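Local coordinates for flagellar pocket-related cytoskeletal protein (Trypanosoma brucei, PDB 6SJQ) that is a cytoskeletal protein of the flagellar pocket collar whose N-terminal domain is a ubiquitin fold with a long structured loop for protein binding, at residues K18-S24 with I106-P112; E39-S43 with K58-S62; N53-H57 with E97-E101; L7-D13 with D85-V91. One frame throughout, in Å; residues are numbered along the deposited sequence. Where two conformers were deposited one is given.

Interaction 1 of 4, residues K18-S24 with I106-P112; sequences KVNFELS and IPPAMKP
Asn20 and Met110 make the first backbone bond of this contact, Met110 N donating to Asn20 O at 2.9 Å. On the other side of Phe21 the chain answers, with Glu22 N donating to Met110 O over 2.9 Å, so a single bridge holds an otherwise irregular tail alongside a strand that runs the same way. Asn20 adds a side-chain bond. With CG anti to the backbone N (chi1 -166°), its amide N-H points at the tail, and ND2 reaches Pro107 O at 2.9 Å in the amide plane, close to the line of that carbonyl; CG2 of Ile106 lies over the amide face, 3.4 Å from Asn20 ND2. The Phe21 ring takes Pro112 CA over one face in a CH-pi contact, 4.0 Å from its centroid, while Met110 CG sits in plane at the edge, 3.9 Å from Phe21 CE1. Farther along, the extended Glu22 forms a salt bridge with Lys111, though the modelled spacing is too short to be trusted. In the next shell, water 1 donates to both Asn20 O and Pro108 O, and Gln9 OE1 accepts from Asn20 ND2 and Gln88 NE2 donates to Asn20 OD1, so both ends of the amide are held. Strand 17-25 is the outermost strand on this side of the sheet: the tail and strand 6-14 both bond to its backbone, and Val19, Phe21 and Leu23 lean on helix 31-49.

Interaction 2 of 4, residues E39-S43 with K58-S62; sequences ETAFS and KFHSS
Lys58 lays its CB beside the hydroxyl of Ser43, 3.7 Å from Ser43 OG, at the start of a chain that runs past one flank of the helix. Next comes Phe59, whose backbone N donates to Ser43 OG at 2.9 Å. That hydroxyl in turn donates to Glu39 O, which also accepts the helical bond from Ser43 N on the opposite face of its plane. In Phe59 a chi1 of -178° swings the ring away from the backbone N and in against Phe42, side by side with it: CB of Phe42 makes a CH-pi contact 3.7 Å from the Phe59 centroid, and Phe42 CD2 stands over the middle of the same face. The two rings are tilted at 40°, an oblique pairing. His60 turns away from the helix, yet its ND1 meets water 2, which makes a longer bond to Glu39 OE2. Ser61 then bonds to that carboxylate oxygen through Ser61 N at 2.8 Å, on its anti side; a further bond from Ser61 OG is doubtful, because the side chain was modelled in two positions. The straight bond from Ser61 N to Glu39 OE2 would be consistent with an ionised Glu39, and the Ser43 hydroxyl, accepting from one side and donating to the other, bridges the incoming chain to a helix carbonyl.

Interaction 3 of 4, residues N53-H57 with E97-E101; sequences NVPSH and EWHKE
An aromatic cluster of His57, Trp98 and His99 joins two loops at the surface of the domain, one following helix 31-49 and the other following strand 87-92. Its centre is a face-to-face stack: the His57 ring lies over the six-membered ring of Trp98 with centroids 4.2 Å apart and planes inclined by 21°, and Trp98 CE3 sits above the middle of the imidazole. The same indole face continues under Val54, whose CG1 stands almost on the normal of the five-membered ring, 3.9 Å from its centroid in a CH-pi contact. Pro55 brings its CD obliquely to Trp98 CZ2 at 3.7 Å. His57 meets His99 quite differently, rim to rim from opposite directions, with a hydrogen bond of 2.8 Å between His57 NE2 and His99 NE2. The chi1 of His57, near 61°, places CG between the backbone N and the carbonyl carbon and folds the ring back over its own loop, where ND1 donates to Pro55 O in the plane of both groups, 2.9 Å from donor to acceptor. Beyond the pair, His99 ND1 bonds to Phe15 N, and Asn96 OD1 takes the backbone N of Trp98 and of His99. Polar bonds at both imidazole nitrogens fix the rotation of His57, so its face is presented flat to the indole; stacking and hydrogen bonding thus reinforce each other across two segments without regular secondary structure.

Interaction 4 of 4, residues L7-D13 with D85-V91; sequences LVQVAAD and DYCQLYV
Gln9, Val10 and Ala11 pair in parallel with Gln88, Leu89 and Tyr90, the two strand axes passing 4.6 Å apart at 29°, and Gln9 and Ala11 each both donate to and accept from the partner strand. Leu7 N bonds to Asp85 OD1 at 2.9 Å. Gln9 is extended and lies over Tyr86, its amide stacked on the ring at 25°; CG makes a CH-pi contact over the face, and NE2 donates to Tyr86 O at 2.9 Å. The Tyr86 hydroxyl bonds to Glu22. Gln88 bends at chi2 (73°), which brings NE2 back to Leu89 O at 3.1 Å; that carbonyl also accepts from Ala11 N, on the opposite face of its plane, while Gln88 NE2 has a further partner in Asn20. On the other side of the sheet Val8 CG1 meets Leu89 CD1 at 3.6 Å. At the far end the Asp13 carboxylate comes to the Tyr90 hydroxyl in the ring plane, doubtfully close as modelled, and water 3 links Tyr90 OH to Asp13 N and Val91 O. A first strand beside the last, parallel and central in a mixed sheet with a helix across the Val10 and Leu89 face, is the signature of the ubiquitin beta-grasp fold.

Interaction 4 forms the middle of the sheet, and interaction 1 extends it outward: their centres lie about 7 Å apart, and Phe21 O and Val10 N are 2.8 Å from each other, a probable hydrogen bond. Interaction 2 closes the core from the helix side, with Phe42 CE1 3.6 Å from Phe21 CD2 and Phe59 CE1 3.6 Å from Val91 CG1. Interaction 3 continues directly from it, His57 preceding Lys58, and touches interaction 4 where His99 CB comes within 3.6 Å of Asp13 O. Segments 97-101 and 106-112 belong to one excursion after the last strand, probably the long structured loop; a glycerol, probably from the crystallisation liquor, lies about 3 Å from the Met110 side chain.

Interaction 1 of 4, residues K18-S24 with I106-P112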
loop_
_atom_site.group_PDB
_atom_site.type_symbol
_atom_site.label_atom_id
_atom_site.label_comp_id
_atom_site.label_asym_id
_atom_site.label_seq_id
_atom_site.Cartn_x
_atom_site.Cartn_y
_atom_site.Cartn_z
ATOM N N LYS A 18 10.433 0.012 3.894
ATOM C CA LYS A 18 9.265 0.785 3.482
ATOM C C LYS A 18 9.155 0.699 1.972
ATOM O O LYS A 18 10.103 1.018 1.257
ATOM C CB LYS A 18 9.455 2.253 3.845
ATOM C CG LYS A 18 8.850 2.666 5.149
ATOM C CD LYS A 18 7.372 2.961 5.009
ATOM C CE LYS A 18 6.895 3.598 6.293
ATOM N NZ LYS A 18 7.623 3.022 7.462
ATOM N N VAL A 19 8.009 0.257 1.474
ATOM C CA VAL A 19 7.837 0.186 0.028
ATOM C C VAL A 19 6.761 1.180 -0.358
ATOM O O VAL A 19 5.904 1.533 0.448
ATOM C CB VAL A 19 7.481 -1.230 -0.467
ATOM C CG1 VAL A 19 8.565 -2.235 -0.052
ATOM C CG2 VAL A 19 6.135 -1.658 0.059
ATOM N N ASN A 20 6.841 1.696 -1.580
ATOM C CA ASN A 20 5.857 2.667 -2.049
ATOM C C ASN A 20 5.570 2.359 -3.498
ATOM O O ASN A 20 6.484 2.398 -4.332
ATOM C CB ASN A 20 6.388 4.095 -1.934
ATOM C CG ASN A 20 5.291 5.136 -2.082
ATOM O OD1 ASN A 20 4.116 4.830 -1.882
ATOM N ND2 ASN A 20 5.672 6.386 -2.401
ATOM N N PHE A 21 4.305 2.042 -3.799
ATOM C CA PHE A 21 3.880 1.710 -5.157
ATOM C C PHE A 21 2.936 2.736 -5.776
ATOM O O PHE A 21 2.000 3.241 -5.123
ATOM C CB PHE A 21 3.186 0.337 -5.172
ATOM C CG PHE A 21 4.102 -0.814 -4.864
ATOM C CD1 PHE A 21 5.384 -0.862 -5.393
ATOM C CD2 PHE A 21 3.670 -1.865 -4.057
ATOM C CE1 PHE A 21 6.221 -1.929 -5.119
ATOM C CE2 PHE A 21 4.500 -2.930 -3.769
ATOM C CZ PHE A 21 5.780 -2.971 -4.317
ATOM N N GLU A 22 3.176 3.034 -7.053
ATOM C CA GLU A 22 2.252 3.857 -7.836
ATOM C C GLU A 22 1.178 2.952 -8.419
ATOM O O GLU A 22 1.485 2.069 -9.230
ATOM C CB GLU A 22 3.040 4.522 -8.966
ATOM C CG GLU A 22 2.298 5.579 -9.732
ATOM C CD GLU A 22 3.187 6.174 -10.807
ATOM O OE1 GLU A 22 4.046 7.017 -10.468
ATOM O OE2 GLU A 22 3.050 5.765 -11.976
ATOM N N LEU A 23 -0.076 3.123 -7.996
ATOM C CA LEU A 23 -1.171 2.314 -8.533
ATOM C C LEU A 23 -1.965 3.189 -9.481
ATOM O O LEU A 23 -2.189 4.371 -9.200
ATOM C CB LEU A 23 -2.061 1.801 -7.392
ATOM C CG LEU A 23 -1.375 0.925 -6.336
ATOM C CD1 LEU A 23 -2.440 0.326 -5.421
ATOM C CD2 LEU A 23 -0.575 -0.198 -7.002
ATOM N N SER A 24 -2.360 2.639 -10.626
ATOM C CA SER A 24 -3.078 3.394 -11.657
ATOM C C SER A 24 -4.518 2.897 -11.787
ATOM O O SER A 24 -4.772 1.688 -11.736
ATOM C CB SER A 24 -2.381 3.256 -13.020
ATOM O OG SER A 24 -1.083 3.826 -13.011
ATOM N N ILE A 106 9.140 7.111 3.515
ATOM C CA ILE A 106 8.507 6.557 2.337
ATOM C C ILE A 106 9.327 6.937 1.097
ATOM O O ILE A 106 9.537 8.124 0.813
ATOM C CB ILE A 106 7.056 7.074 2.212
ATOM C CG1 ILE A 106 6.223 6.632 3.419
ATOM C CG2 ILE A 106 6.405 6.545 0.941
ATOM C CD1 ILE A 106 4.821 7.229 3.434
ATOM N N PRO A 107 9.794 5.933 0.346
ATOM C CA PRO A 107 10.648 6.160 -0.824
ATOM C C PRO A 107 9.825 6.599 -2.017
ATOM O O PRO A 107 8.588 6.475 -1.973
ATOM C CB PRO A 107 11.249 4.772 -1.084
ATOM C CG PRO A 107 10.202 3.824 -0.591
ATOM C CD PRO A 107 9.601 4.496 0.617
ATOM N N PRO A 108 10.488 7.126 -3.065
ATOM C CA PRO A 108 9.791 7.458 -4.308
ATOM C C PRO A 108 9.020 6.252 -4.837
ATOM O O PRO A 108 9.553 5.134 -4.853
ATOM C CB PRO A 108 10.937 7.816 -5.267
ATOM C CG PRO A 108 12.018 8.334 -4.372
ATOM C CD PRO A 108 11.921 7.490 -3.118
ATOM N N ALA A 109 7.776 6.475 -5.257
ATOM C CA ALA A 109 6.913 5.397 -5.732
ATOM C C ALA A 109 7.458 4.677 -6.957
ATOM O O ALA A 109 8.027 5.306 -7.847
ATOM C CB ALA A 109 5.520 5.931 -6.034
ATOM N N MET A 110 7.284 3.357 -6.991
ATOM C CA MET A 110 7.639 2.549 -8.159
ATOM C C MET A 110 6.440 1.751 -8.654
ATOM O O MET A 110 5.469 1.542 -7.915
ATOM C CB MET A 110 8.851 1.618 -7.885
ATOM C CG MET A 110 8.625 0.235 -7.260
ATOM S SD MET A 110 10.213 -0.675 -7.006
ATOM C CE MET A 110 11.003 0.442 -5.866
ATOM N N LYS A 111 6.498 1.312 -9.907
ATOM C CA LYS A 111 5.504 0.379 -10.415
ATOM C C LYS A 111 5.482 -0.874 -9.565
ATOM O O LYS A 111 6.541 -1.409 -9.194
ATOM C CB LYS A 111 5.791 0.011 -11.877
ATOM C CG LYS A 111 5.621 1.180 -12.839
ATOM C CD LYS A 111 4.347 1.957 -12.504
ATOM C CE LYS A 111 4.076 3.089 -13.487
ATOM N NZ LYS A 111 2.767 3.741 -13.179
ATOM N N PRO A 112 4.268 -1.362 -9.256
ATOM C CA PRO A 112 4.082 -2.569 -8.456
ATOM C C PRO A 112 4.551 -3.811 -9.208
ATOM O O PRO A 112 4.680 -3.767 -10.436
ATOM C CB PRO A 112 2.561 -2.607 -8.237
ATOM C CG PRO A 112 1.995 -1.835 -9.372
ATOM C CD PRO A 112 2.987 -0.758 -9.663
HETATM O O HOH W 1 9.589 2.599 -4.118
#

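Interaction 2 of 4, residues E39-S43 with K58-S62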
loop_
_atom_site.group_PDB
_atom_site.type_symbol
_atom_site.label_atom_id
_atom_site.label_comp_id
_atom_site.label_asym_id
_atom_site.label_seq_id
_atom_site.Cartn_x
_atom_site.Cartn_y
_atom_site.Cartn_z
ATOM N N GLU A 39 -3.791 -4.705 -1.786
ATOM C CA GLU A 39 -3.497 -6.025 -1.217
ATOM C C GLU A 39 -2.847 -6.955 -2.237
ATOM O O GLU A 39 -1.947 -7.738 -1.902
ATOM C CB GLU A 39 -4.761 -6.663 -0.598
ATOM C CG GLU A 39 -5.193 -5.991 0.683
ATOM C CD GLU A 39 -6.405 -6.645 1.314
ATOM O OE1 GLU A 39 -7.151 -7.355 0.607
ATOM O OE2 GLU A 39 -6.619 -6.434 2.525
ATOM N N THR A 40 -3.276 -6.862 -3.486
ATOM C CA THR A 40 -2.674 -7.661 -4.534
ATOM C C THR A 40 -1.211 -7.250 -4.715
ATOM O O THR A 40 -0.321 -8.112 -4.731
ATOM C CB THR A 40 -3.425 -7.502 -5.865
ATOM O OG1 THR A 40 -4.728 -8.088 -5.725
ATOM C CG2 THR A 40 -2.663 -8.201 -7.000
ATOM N N ALA A 41 -0.954 -5.946 -4.823
ATOM C CA ALA A 41 0.422 -5.465 -5.056
ATOM C C ALA A 41 1.353 -5.837 -3.903
ATOM O O ALA A 41 2.474 -6.300 -4.116
ATOM C CB ALA A 41 0.430 -3.963 -5.279
ATOM N N PHE A 42 0.890 -5.648 -2.672
ATOM C CA PHE A 42 1.739 -5.944 -1.518
ATOM C C PHE A 42 1.910 -7.451 -1.318
ATOM O O PHE A 42 2.949 -7.893 -0.819
ATOM C CB PHE A 42 1.174 -5.280 -0.250
ATOM C CG PHE A 42 1.291 -3.767 -0.240
ATOM C CD1 PHE A 42 2.464 -3.130 -0.625
ATOM C CD2 PHE A 42 0.229 -2.990 0.177
ATOM C CE1 PHE A 42 2.549 -1.723 -0.606
ATOM C CE2 PHE A 42 0.311 -1.597 0.210
ATOM C CZ PHE A 42 1.466 -0.968 -0.186
ATOM N N SER A 43 0.895 -8.234 -1.688
ATOM C CA SER A 43 1.000 -9.692 -1.575
ATOM C C SER A 43 2.025 -10.154 -2.579
ATOM O O SER A 43 2.831 -11.042 -2.276
ATOM C CB SER A 43 -0.326 -10.406 -1.810
ATOM O OG SER A 43 -1.234 -10.176 -0.741
ATOM N N LYS A 58 -0.102 -13.713 2.765
ATOM C CA LYS A 58 -0.659 -12.622 1.971
ATOM C C LYS A 58 -0.588 -11.352 2.775
ATOM O O LYS A 58 -0.415 -11.392 3.999
ATOM C CB LYS A 58 -2.121 -12.905 1.613
ATOM C CG LYS A 58 -2.344 -14.152 0.767
ATOM C CD LYS A 58 -1.708 -14.017 -0.608
ATOM C CE LYS A 58 -2.070 -15.220 -1.489
ATOM N NZ LYS A 58 -1.741 -14.971 -2.925
ATOM N N PHE A 59 -0.744 -10.214 2.104
ATOM C CA PHE A 59 -0.877 -8.943 2.809
ATOM C C PHE A 59 -2.355 -8.740 3.146
ATOM O O PHE A 59 -3.229 -8.916 2.286
ATOM C CB PHE A 59 -0.370 -7.815 1.908
ATOM C CG PHE A 59 -0.415 -6.446 2.544
ATOM C CD1 PHE A 59 -1.587 -5.709 2.571
ATOM C CD2 PHE A 59 0.736 -5.892 3.103
ATOM C CE1 PHE A 59 -1.615 -4.445 3.159
ATOM C CE2 PHE A 59 0.714 -4.629 3.670
ATOM C CZ PHE A 59 -0.469 -3.910 3.712
ATOM N N HIS A 60 -2.641 -8.388 4.398
ATOM C CA HIS A 60 -4.015 -8.097 4.803
ATOM C C HIS A 60 -4.100 -6.680 5.347
ATOM O O HIS A 60 -3.472 -6.368 6.358
ATOM C CB HIS A 60 -4.455 -9.079 5.881
ATOM C CG HIS A 60 -4.370 -10.514 5.459
ATOM N ND1 HIS A 60 -5.251 -11.077 4.558
ATOM C CD2 HIS A 60 -3.511 -11.497 5.813
ATOM C CE1 HIS A 60 -4.938 -12.348 4.379
ATOM N NE2 HIS A 60 -3.889 -12.631 5.130
ATOM N N SER A 61 -4.893 -5.841 4.695
ATOM C CA SER A 61 -5.051 -4.451 5.119
ATOM C C SER A 61 -5.973 -4.344 6.333
ATOM O O SER A 61 -7.030 -4.977 6.380
ATOM C CB SER A 61 -5.648 -3.649 3.979
ATOM O OG SER A 61 -6.993 -4.038 3.781
ATOM N N SER A 62 -5.576 -3.549 7.326
ATOM C CA SER A 62 -6.389 -3.371 8.536
ATOM C C SER A 62 -6.881 -1.935 8.732
ATOM O O SER A 62 -7.938 -1.711 9.322
ATOM C CB SER A 62 -5.631 -3.828 9.785
ATOM O OG SER A 62 -4.416 -3.115 9.955
HETATM O O HOH W 2 -7.238 -9.504 3.445
#

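Interaction 3 of 4, residues N53-H57 with E97-E101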
loop_
_atom_site.group_PDB
_atom_site.type_symbol
_atom_site.label_atom_id
_atom_site.label_comp_id
_atom_site.label_asym_id
_atom_site.label_seq_id
_atom_site.Cartn_x
_atom_site.Cartn_y
_atom_site.Cartn_z
ATOM N N ASN A 53 13.274 -18.834 4.803
ATOM C CA ASN A 53 12.873 -19.255 6.154
ATOM C C ASN A 53 11.547 -18.667 6.673
ATOM O O ASN A 53 11.269 -18.691 7.877
ATOM C CB ASN A 53 14.009 -18.985 7.150
ATOM C CG ASN A 53 14.710 -17.658 6.901
ATOM O OD1 ASN A 53 14.650 -17.107 5.803
ATOM N ND2 ASN A 53 15.405 -17.150 7.921
ATOM N N VAL A 54 10.725 -18.140 5.768
ATOM C CA VAL A 54 9.439 -17.558 6.150
ATOM C C VAL A 54 8.351 -18.245 5.328
ATOM O O VAL A 54 8.503 -18.406 4.115
ATOM C CB VAL A 54 9.429 -16.032 5.891
ATOM C CG1 VAL A 54 8.001 -15.466 5.881
ATOM C CG2 VAL A 54 10.272 -15.310 6.931
ATOM N N PRO A 55 7.268 -18.682 5.993
ATOM C CA PRO A 55 6.168 -19.363 5.307
ATOM C C PRO A 55 5.419 -18.387 4.415
ATOM O O PRO A 55 5.368 -17.189 4.707
ATOM C CB PRO A 55 5.244 -19.794 6.454
ATOM C CG PRO A 55 6.046 -19.630 7.714
ATOM C CD PRO A 55 7.010 -18.532 7.433
ATOM N N SER A 56 4.833 -18.901 3.347
ATOM C CA SER A 56 4.084 -18.082 2.409
ATOM C C SER A 56 2.881 -17.424 3.089
ATOM O O SER A 56 2.208 -18.028 3.920
ATOM C CB SER A 56 3.617 -18.942 1.233
ATOM O OG SER A 56 4.719 -19.553 0.587
ATOM N N HIS A 57 2.609 -16.174 2.740
ATOM C CA HIS A 57 1.462 -15.489 3.318
ATOM C C HIS A 57 1.056 -14.286 2.460
ATOM O O HIS A 57 1.782 -13.893 1.537
ATOM C CB HIS A 57 1.763 -15.057 4.756
ATOM C CG HIS A 57 2.919 -14.111 4.879
ATOM N ND1 HIS A 57 4.227 -14.543 4.939
ATOM C CD2 HIS A 57 2.965 -12.759 4.975
ATOM C CE1 HIS A 57 5.031 -13.496 5.050
ATOM N NE2 HIS A 57 4.289 -12.404 5.076
ATOM N N GLU A 97 3.971 -11.597 12.614
ATOM C CA GLU A 97 5.363 -11.927 12.940
ATOM C C GLU A 97 6.432 -11.274 12.069
ATOM O O GLU A 97 7.597 -11.183 12.466
ATOM C CB GLU A 97 5.587 -13.443 12.797
ATOM C CG GLU A 97 4.588 -14.358 13.493
ATOM C CD GLU A 97 4.816 -15.826 13.135
ATOM O OE1 GLU A 97 5.980 -16.289 13.185
ATOM O OE2 GLU A 97 3.833 -16.516 12.787
ATOM N N TRP A 98 6.061 -10.875 10.857
ATOM C CA TRP A 98 7.075 -10.563 9.856
ATOM C C TRP A 98 7.148 -9.113 9.473
ATOM O O TRP A 98 8.196 -8.656 9.023
ATOM C CB TRP A 98 6.856 -11.413 8.603
ATOM C CG TRP A 98 6.765 -12.847 8.934
ATOM C CD1 TRP A 98 7.769 -13.641 9.412
ATOM C CD2 TRP A 98 5.607 -13.672 8.845
ATOM N NE1 TRP A 98 7.304 -14.911 9.616
ATOM C CE2 TRP A 98 5.974 -14.960 9.275
ATOM C CE3 TRP A 98 4.285 -13.449 8.442
ATOM C CZ2 TRP A 98 5.077 -16.024 9.306
ATOM C CZ3 TRP A 98 3.396 -14.501 8.473
ATOM C CH2 TRP A 98 3.793 -15.775 8.902
ATOM N N HIS A 99 6.046 -8.388 9.646
ATOM C CA HIS A 99 5.963 -7.023 9.148
ATOM C C HIS A 99 5.584 -6.065 10.255
ATOM O O HIS A 99 4.459 -6.099 10.756
ATOM C CB HIS A 99 4.944 -6.937 8.006
ATOM C CG HIS A 99 5.132 -8.005 6.970
ATOM N ND1 HIS A 99 6.189 -8.007 6.093
ATOM C CD2 HIS A 99 4.417 -9.127 6.711
ATOM C CE1 HIS A 99 6.121 -9.085 5.325
ATOM N NE2 HIS A 99 5.052 -9.771 5.672
ATOM N N LYS A 100 6.527 -5.214 10.640
ATOM C CA LYS A 100 6.258 -4.248 11.691
ATOM C C LYS A 100 6.500 -2.830 11.204
ATOM O O LYS A 100 7.293 -2.595 10.280
ATOM C CB LYS A 100 7.063 -4.554 12.962
ATOM C CG LYS A 100 8.443 -5.152 12.733
ATOM C CD LYS A 100 8.420 -6.672 12.850
ATOM C CE LYS A 100 9.845 -7.239 12.922
ATOM N NZ LYS A 100 9.903 -8.723 12.720
ATOM N N GLU A 101 5.783 -1.896 11.817
ATOM C CA GLU A 101 5.854 -0.499 11.441
ATOM C C GLU A 101 7.237 0.065 11.713
ATOM O O GLU A 101 7.923 -0.353 12.650
ATOM C CB GLU A 101 4.790 0.308 12.191
ATOM C CG GLU A 101 3.353 -0.035 11.801
ATOM C CD GLU A 101 2.850 -1.331 12.431
ATOM O OE1 GLU A 101 3.632 -2.002 13.144
ATOM O OE2 GLU A 101 1.670 -1.682 12.210
#

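Interaction 4 of 4, residues L7-D13 with D85-V91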
loop_
_atom_site.group_PDB
_atom_site.type_symbol
_atom_site.label_atom_id
_atom_site.label_comp_id
_atom_site.label_asym_id
_atom_site.label_seq_id
_atom_site.Cartn_x
_atom_site.Cartn_y
_atom_site.Cartn_z
ATOM N N LEU A 7 -3.892 8.338 -10.351
ATOM C CA LEU A 7 -2.804 7.639 -9.668
ATOM C C LEU A 7 -2.939 7.808 -8.167
ATOM O O LEU A 7 -3.386 8.857 -7.698
ATOM C CB LEU A 7 -1.441 8.192 -10.106
ATOM C CG LEU A 7 -1.293 8.141 -11.635
ATOM C CD1 LEU A 7 -0.052 8.880 -12.119
ATOM C CD2 LEU A 7 -1.248 6.718 -12.070
ATOM N N VAL A 8 -2.567 6.758 -7.433
ATOM C CA VAL A 8 -2.461 6.829 -5.982
ATOM C C VAL A 8 -1.134 6.186 -5.575
ATOM O O VAL A 8 -0.780 5.150 -6.111
ATOM C CB VAL A 8 -3.614 6.054 -5.305
ATOM C CG1 VAL A 8 -3.520 6.196 -3.792
ATOM C CG2 VAL A 8 -4.974 6.569 -5.802
ATOM N N GLN A 9 -0.394 6.787 -4.643
ATOM C CA GLN A 9 0.819 6.143 -4.103
ATOM C C GLN A 9 0.420 5.372 -2.867
ATOM O O GLN A 9 -0.250 5.924 -1.992
ATOM C CB GLN A 9 1.856 7.186 -3.693
ATOM C CG GLN A 9 2.281 8.134 -4.799
ATOM C CD GLN A 9 3.224 9.196 -4.277
ATOM O OE1 GLN A 9 4.412 8.931 -4.055
ATOM N NE2 GLN A 9 2.692 10.398 -4.027
ATOM N N VAL A 10 0.780 4.090 -2.790
ATOM C CA VAL A 10 0.431 3.282 -1.622
ATOM C C VAL A 10 1.696 2.705 -0.978
ATOM O O VAL A 10 2.488 2.008 -1.635
ATOM C CB VAL A 10 -0.550 2.164 -2.001
ATOM C CG1 VAL A 10 -1.183 1.603 -0.768
ATOM C CG2 VAL A 10 -1.635 2.717 -2.914
ATOM N N ALA A 11 1.887 3.016 0.299
ATOM C CA ALA A 11 3.061 2.568 1.015
ATOM C C ALA A 11 2.701 1.584 2.120
ATOM O O ALA A 11 1.581 1.585 2.648
ATOM C CB ALA A 11 3.825 3.774 1.598
ATOM N N ALA A 12 3.669 0.724 2.450
ATOM C CA ALA A 12 3.537 -0.206 3.569
ATOM C C ALA A 12 4.916 -0.653 4.036
ATOM O O ALA A 12 5.910 -0.483 3.318
ATOM C CB ALA A 12 2.693 -1.431 3.171
ATOM N N ASP A 13 4.970 -1.232 5.229
ATOM C CA ASP A 13 6.212 -1.841 5.687
ATOM C C ASP A 13 6.231 -3.328 5.388
ATOM O O ASP A 13 5.422 -4.084 5.920
ATOM C CB ASP A 13 6.444 -1.559 7.169
ATOM C CG ASP A 13 6.913 -0.137 7.401
ATOM O OD1 ASP A 13 8.049 0.178 6.996
ATOM O OD2 ASP A 13 6.143 0.679 7.954
ATOM N N ASP A 85 -5.543 12.974 -6.875
ATOM C CA ASP A 85 -4.524 12.408 -7.735
ATOM C C ASP A 85 -3.122 12.531 -7.142
ATOM O O ASP A 85 -2.687 13.614 -6.730
ATOM C CB ASP A 85 -4.534 13.040 -9.135
ATOM C CG ASP A 85 -3.529 12.363 -10.071
ATOM O OD1 ASP A 85 -3.830 11.259 -10.574
ATOM O OD2 ASP A 85 -2.418 12.905 -10.275
ATOM N N TYR A 86 -2.438 11.394 -7.115
ATOM C CA TYR A 86 -1.074 11.232 -6.652
ATOM C C TYR A 86 -0.947 11.450 -5.160
ATOM O O TYR A 86 0.154 11.666 -4.658
ATOM C CB TYR A 86 -0.063 12.075 -7.456
ATOM C CG TYR A 86 1.218 11.306 -7.695
ATOM C CD1 TYR A 86 2.369 11.598 -6.982
ATOM C CD2 TYR A 86 1.258 10.256 -8.600
ATOM C CE1 TYR A 86 3.537 10.874 -7.181
ATOM C CE2 TYR A 86 2.422 9.530 -8.812
ATOM C CZ TYR A 86 3.559 9.845 -8.101
ATOM O OH TYR A 86 4.715 9.115 -8.302
ATOM N N CYS A 87 -2.064 11.351 -4.445
ATOM C CA CYS A 87 -1.999 11.405 -2.989
ATOM C C CYS A 87 -1.231 10.187 -2.452
ATOM O O CYS A 87 -1.075 9.182 -3.144
ATOM C CB CYS A 87 -3.390 11.525 -2.372
ATOM S SG CYS A 87 -4.411 10.029 -2.405
ATOM N N GLN A 88 -0.707 10.326 -1.230
ATOM C CA GLN A 88 0.046 9.266 -0.576
ATOM C C GLN A 88 -0.783 8.571 0.500
ATOM O O GLN A 88 -1.301 9.219 1.409
ATOM C CB GLN A 88 1.304 9.845 0.081
ATOM C CG GLN A 88 2.151 8.765 0.763
ATOM C CD GLN A 88 2.873 7.894 -0.236
ATOM O OE1 GLN A 88 3.710 8.374 -1.029
ATOM N NE2 GLN A 88 2.534 6.605 -0.241
ATOM N N LEU A 89 -0.908 7.248 0.388
ATOM C CA LEU A 89 -1.574 6.409 1.387
ATOM C C LEU A 89 -0.561 5.526 2.122
ATOM O O LEU A 89 0.495 5.182 1.588
ATOM C CB LEU A 89 -2.614 5.490 0.716
ATOM C CG LEU A 89 -3.681 6.128 -0.175
ATOM C CD1 LEU A 89 -4.666 5.055 -0.628
ATOM C CD2 LEU A 89 -4.399 7.229 0.567
ATOM N N TYR A 90 -0.881 5.158 3.357
ATOM C CA TYR A 90 -0.110 4.138 4.059
ATOM C C TYR A 90 -1.073 3.066 4.545
ATOM O O TYR A 90 -2.129 3.378 5.099
ATOM C CB TYR A 90 0.629 4.733 5.249
ATOM C CG TYR A 90 1.473 3.713 5.978
ATOM C CD1 TYR A 90 2.763 3.415 5.557
ATOM C CD2 TYR A 90 0.975 3.040 7.083
ATOM C CE1 TYR A 90 3.542 2.476 6.235
ATOM C CE2 TYR A 90 1.746 2.113 7.760
ATOM C CZ TYR A 90 3.021 1.844 7.337
ATOM O OH TYR A 90 3.761 0.902 8.025
ATOM N N VAL A 91 -0.717 1.805 4.367
ATOM C CA VAL A 91 -1.638 0.727 4.710
ATOM C C VAL A 91 -1.065 -0.125 5.840
ATOM O O VAL A 91 0.059 -0.645 5.727
ATOM C CB VAL A 91 -1.933 -0.152 3.483
ATOM C CG1 VAL A 91 -3.010 -1.193 3.828
ATOM C CG2 VAL A 91 -2.395 0.704 2.337
HETATM O O HOH W 3 2.462 -1.594 6.715
#